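PDB 3C3P: methyltransferase from Geobacter sulfurreducens PCA, which probably transfers a methyl group from S-adenosyl-L-methionine to an oxygen atom of its substrate, as an O-methyltransferase. Local coordinates for residues I5-S8 with R9-A12; H184-S187 with R188-D191. One frame throughout, in Å; residues are numbered along the deposited sequence. Where two conformers were deposited one is given.

Both contacts are local, each made within eight consecutive residues at an end of a helix, and they come in series along the chain. Contact 1 (5-8 with 9-12) opens helix 8-16, the first helix, and lies against the second subunit of the dimer. Contact 2 (184-187 with 188-191) spans the C-terminal end of helix 181-186 and the loop that leads into strand 192-197, an outermost strand of the mixed seven-stranded sheet that is the core of this Rossmann-like methyltransferase fold. The centres of contact 1 and contact 2 are about 29 Å apart; the nearest atoms of contact 1 and contact 2 are about 14 Å apart, without touching. Together they illustrate how side chains and carbonyls are used where one helix begins and another ends, both at the protein surface.

Contact 1. Residues I5-S8 with R9-A12; sequences IVDS and RIGA. With EDO (1,2-ethanediol), chain G.
Asp7 and Arg9 meet at the N-cap of helix 8-16, where the aspartate side chain takes up a backbone N-H of the first turn. The capping bond from Arg9 N to Asp7 OD1 is nearly straight but long and weak at 3.4 Å; with CG anti to the backbone N (chi1 173°), the carboxylate turns back to receive it. The helix proper begins with Gly11 N bonding to Asp7 O at 2.7 Å and Ala12 N to Ser8 O at 2.9 Å.

The second interaction is charge alone. Arg9, its chain bent at chi3 (-68°), folds back so that OD1 of Asp7 lies over the centre of one guanidinium face, 3.3 Å above the plane, with the carboxylate and guanidinium planes 65° apart. Asp7 OD2 is 3.1 Å from Arg9 NE, yet no N-H points at it. A leucine in place of Asp7 would probably leave Arg9 N without its cap and the guanidinium without its countercharge, freer to swing away.

Apolar contact comes from Val6, whose CG1 packs on CG2 of Ile10 at 3.6 Å, the two side chains crossing at about a right angle. Pro4 of the second subunit packs on Asp7, Arg9 and Ile10, placing this cap at the dimer interface. Beside the helix start sits a 1,2-ethanediol, probably from the crystallisation liquor, whose O2 donates to Val6 O at 2.7 Å.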
loop_
_atom_site.group_PDB
_atom_site.type_symbol
_atom_site.label_atom_id
_atom_site.label_comp_id
_atom_site.label_asym_id
_atom_site.label_seq_id
_atom_site.Cartn_x
_atom_site.Cartn_y
_atom_site.Cartn_z
ATOM N N ILE A 5 0.998 18.690 0.201
ATOM C CA ILE A 5 0.427 17.444 0.693
ATOM C C ILE A 5 1.135 17.074 2.004
ATOM O O ILE A 5 0.645 17.407 3.063
ATOM C CB ILE A 5 0.442 16.379 -0.387
ATOM C CG1 ILE A 5 -0.326 16.941 -1.589
ATOM C CG2 ILE A 5 -0.209 15.106 0.098
ATOM C CD1 ILE A 5 -0.437 16.015 -2.789
ATOM N N VAL A 6 2.288 16.423 1.941
ATOM C CA VAL A 6 3.017 16.062 3.170
ATOM C C VAL A 6 3.796 17.287 3.715
ATOM O O VAL A 6 4.393 18.042 2.948
ATOM C CB VAL A 6 3.992 14.846 2.945
ATOM C CG1 VAL A 6 4.676 14.444 4.251
ATOM C CG2 VAL A 6 3.249 13.616 2.330
ATOM N N ASP A 7 3.705 17.495 5.027
ATOM C CA ASP A 7 4.407 18.583 5.720
ATOM C C ASP A 7 5.883 18.505 5.334
ATOM O O ASP A 7 6.497 17.449 5.359
ATOM C CB ASP A 7 4.213 18.481 7.238
ATOM C CG ASP A 7 5.048 19.474 8.000
ATOM O OD1 ASP A 7 5.411 20.509 7.435
ATOM O OD2 ASP A 7 5.351 19.235 9.184
ATOM N N SER A 8 6.437 19.648 4.961
ATOM C CA SER A 8 7.841 19.747 4.550
ATOM C C SER A 8 8.812 19.090 5.524
ATOM O O SER A 8 9.796 18.479 5.126
ATOM C CB SER A 8 8.229 21.226 4.371
ATOM O OG SER A 8 7.879 21.984 5.518
ATOM N N ARG A 9 8.505 19.224 6.800
ATOM C CA ARG A 9 9.352 18.690 7.875
ATOM C C ARG A 9 9.282 17.166 7.884
ATOM O O ARG A 9 10.267 16.460 8.098
ATOM C CB ARG A 9 8.914 19.293 9.205
ATOM C CG ARG A 9 8.992 20.834 9.191
ATOM C CD ARG A 9 8.485 21.488 10.459
ATOM N NE ARG A 9 7.043 21.349 10.691
ATOM C CZ ARG A 9 6.123 22.198 10.232
ATOM N NH1 ARG A 9 6.474 23.224 9.467
ATOM N NH2 ARG A 9 4.840 22.015 10.511
ATOM N N ILE A 10 8.090 16.679 7.612
ATOM C CA ILE A 10 7.837 15.229 7.567
ATOM C C ILE A 10 8.472 14.691 6.299
ATOM O O ILE A 10 9.108 13.638 6.293
ATOM C CB ILE A 10 6.345 14.919 7.645
ATOM C CG1 ILE A 10 5.809 15.334 9.018
ATOM C CG2 ILE A 10 6.095 13.432 7.439
ATOM C CD1 ILE A 10 6.305 14.463 10.188
ATOM N N GLY A 11 8.342 15.459 5.228
ATOM C CA GLY A 11 8.920 15.082 3.940
ATOM C C GLY A 11 10.417 14.921 4.035
ATOM O O GLY A 11 10.990 13.954 3.535
ATOM N N ALA A 12 11.050 15.888 4.689
ATOM C CA ALA A 12 12.502 15.873 4.864
ATOM C C ALA A 12 12.959 14.654 5.668
ATOM O O ALA A 12 13.966 14.013 5.374
ATOM C CB ALA A 12 12.966 17.160 5.533
HETATM C C1 EDO G . 7.058 15.397 0.789
HETATM O O1 EDO G . 8.207 14.947 0.081
HETATM C C2 EDO G . 7.073 16.920 0.808
HETATM O O2 EDO G . 6.877 17.384 2.139
#

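Contact 2. Residues H184-S187 with R188-D191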
loop_
_atom_site.group_PDB
_atom_site.type_symbol
_atom_site.label_atom_id
_atom_site.label_comp_id
_atom_site.label_asym_id
_atom_site.label_seq_id
_atom_site.Cartn_x
_atom_site.Cartn_y
_atom_site.Cartn_z
ATOM N N HIS A 184 -13.489 10.743 -7.361
ATOM C CA HIS A 184 -14.945 10.786 -7.080
ATOM C C HIS A 184 -15.656 9.654 -7.749
ATOM O O HIS A 184 -16.614 9.107 -7.210
ATOM C CB HIS A 184 -15.528 12.131 -7.445
ATOM C CG HIS A 184 -14.920 13.246 -6.664
ATOM N ND1 HIS A 184 -15.560 13.851 -5.605
ATOM C CD2 HIS A 184 -13.687 13.803 -6.737
ATOM C CE1 HIS A 184 -14.768 14.783 -5.108
ATOM N NE2 HIS A 184 -13.620 14.765 -5.762
ATOM N N HIS A 185 -15.164 9.302 -8.926
ATOM C CA HIS A 185 -15.733 8.192 -9.680
ATOM C C HIS A 185 -15.451 6.843 -9.025
ATOM O O HIS A 185 -16.343 6.102 -8.632
ATOM C CB HIS A 185 -15.125 8.135 -11.079
ATOM C CG HIS A 185 -15.595 6.960 -11.891
ATOM N ND1 HIS A 185 -16.802 6.955 -12.569
ATOM C CD2 HIS A 185 -15.032 5.748 -12.114
ATOM C CE1 HIS A 185 -16.945 5.798 -13.194
ATOM N NE2 HIS A 185 -15.893 5.044 -12.925
ATOM N N LEU A 186 -14.175 6.584 -8.850
ATOM C CA LEU A 186 -13.722 5.266 -8.361
ATOM C C LEU A 186 -14.192 4.938 -6.970
ATOM O O LEU A 186 -14.456 3.760 -6.633
ATOM C CB LEU A 186 -12.192 5.136 -8.457
ATOM C CG LEU A 186 -11.668 3.714 -8.301
ATOM C CD1 LEU A 186 -12.256 2.855 -9.407
ATOM C CD2 LEU A 186 -10.143 3.713 -8.313
ATOM N N SER A 187 -14.376 5.981 -6.185
ATOM C CA SER A 187 -14.809 5.809 -4.801
ATOM C C SER A 187 -16.247 5.331 -4.736
ATOM O O SER A 187 -16.700 4.792 -3.709
ATOM C CB SER A 187 -14.673 7.115 -4.016
ATOM O OG SER A 187 -15.552 8.097 -4.516
ATOM N N ARG A 188 -16.957 5.507 -5.846
ATOM C CA ARG A 188 -18.382 5.128 -5.949
ATOM C C ARG A 188 -18.603 3.831 -6.647
ATOM O O ARG A 188 -19.723 3.321 -6.717
ATOM C CB ARG A 188 -19.181 6.205 -6.637
ATOM C CG ARG A 188 -19.440 7.303 -5.735
ATOM C CD ARG A 188 -19.999 8.454 -6.450
ATOM N NE ARG A 188 -20.499 9.412 -5.485
ATOM C CZ ARG A 188 -19.739 10.282 -4.848
ATOM N NH1 ARG A 188 -18.417 10.269 -5.048
ATOM N NH2 ARG A 188 -20.311 11.123 -4.002
ATOM N N ARG A 189 -17.518 3.287 -7.140
ATOM C CA ARG A 189 -17.580 1.999 -7.826
ATOM C C ARG A 189 -17.600 0.874 -6.820
ATOM O O ARG A 189 -16.574 0.480 -6.253
ATOM C CB ARG A 189 -16.492 1.897 -8.845
ATOM C CG ARG A 189 -16.964 2.794 -9.918
ATOM C CD ARG A 189 -16.310 2.602 -11.160
ATOM N NE ARG A 189 -16.365 1.219 -11.587
ATOM C CZ ARG A 189 -16.181 0.871 -12.841
ATOM N NH1 ARG A 189 -16.061 1.830 -13.738
ATOM N NH2 ARG A 189 -16.190 -0.399 -13.183
ATOM N N ARG A 190 -18.801 0.323 -6.662
ATOM C CA ARG A 190 -19.019 -0.757 -5.688
ATOM C C ARG A 190 -18.260 -2.029 -6.011
ATOM O O ARG A 190 -18.212 -2.948 -5.204
ATOM C CB ARG A 190 -20.510 -1.088 -5.492
ATOM C CG ARG A 190 -21.318 -0.012 -4.765
ATOM C CD ARG A 190 -22.598 -0.640 -4.254
ATOM N NE ARG A 190 -23.491 0.256 -3.527
ATOM C CZ ARG A 190 -23.365 1.577 -3.449
ATOM N NH1 ARG A 190 -22.405 2.208 -4.112
ATOM N NH2 ARG A 190 -24.253 2.276 -2.745
ATOM N N ASP A 191 -17.675 -2.058 -7.196
ATOM C CA ASP A 191 -16.898 -3.207 -7.677
ATOM C C ASP A 191 -15.430 -3.085 -7.310
ATOM O O ASP A 191 -14.653 -4.012 -7.499
ATOM C CB ASP A 191 -17.072 -3.468 -9.169
ATOM C CG ASP A 191 -16.848 -2.252 -10.033
ATOM O OD1 ASP A 191 -16.979 -1.109 -9.541
ATOM O OD2 ASP A 191 -16.582 -2.480 -11.231
#
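The bend of Arg189 at chi3 (54°) swings its guanidinium round to His185, whose own CG, anti to the backbone N (chi1 176°), carries the imidazole to meet it. Arg189 NH1 points almost straight at His185 NE2, lying in the plane of the ring at its edge, but the bond is weak at 3.3 Å. The ring and guanidinium planes stand 70° apart, and CD of the same arginine comes obliquely against the ring.

Arg188 behaves differently. Extended from CG to NE, it runs back along the helix end to place NH1 3.0 Å from His184 O, which lies at the edge of the guanidinium, close to its plane. The backbone meanwhile makes a type I beta turn from Leu186 to Arg189, closed by Arg189 N to Leu186 O at 3.1 Å; one residue earlier, Arg188 N bonds His185 O. Leu186 packs inward on Leu143 of helix 139-146 and on Phe192 and Thr194 of strand 192-197.

Asp191 grips the Arg189 guanidinium in a side-on, two-pronged salt bridge: NE meets OD1 at 3.2 Å and NH2 meets OD2 at 2.9 Å, each oxygen using its syn lone pair. These two bonds, with the weak one to His185, probably fix the rotation of this guanidinium. If His185 NE2 accepts that weak bond, its ring would probably be neutral, with its proton on ND1.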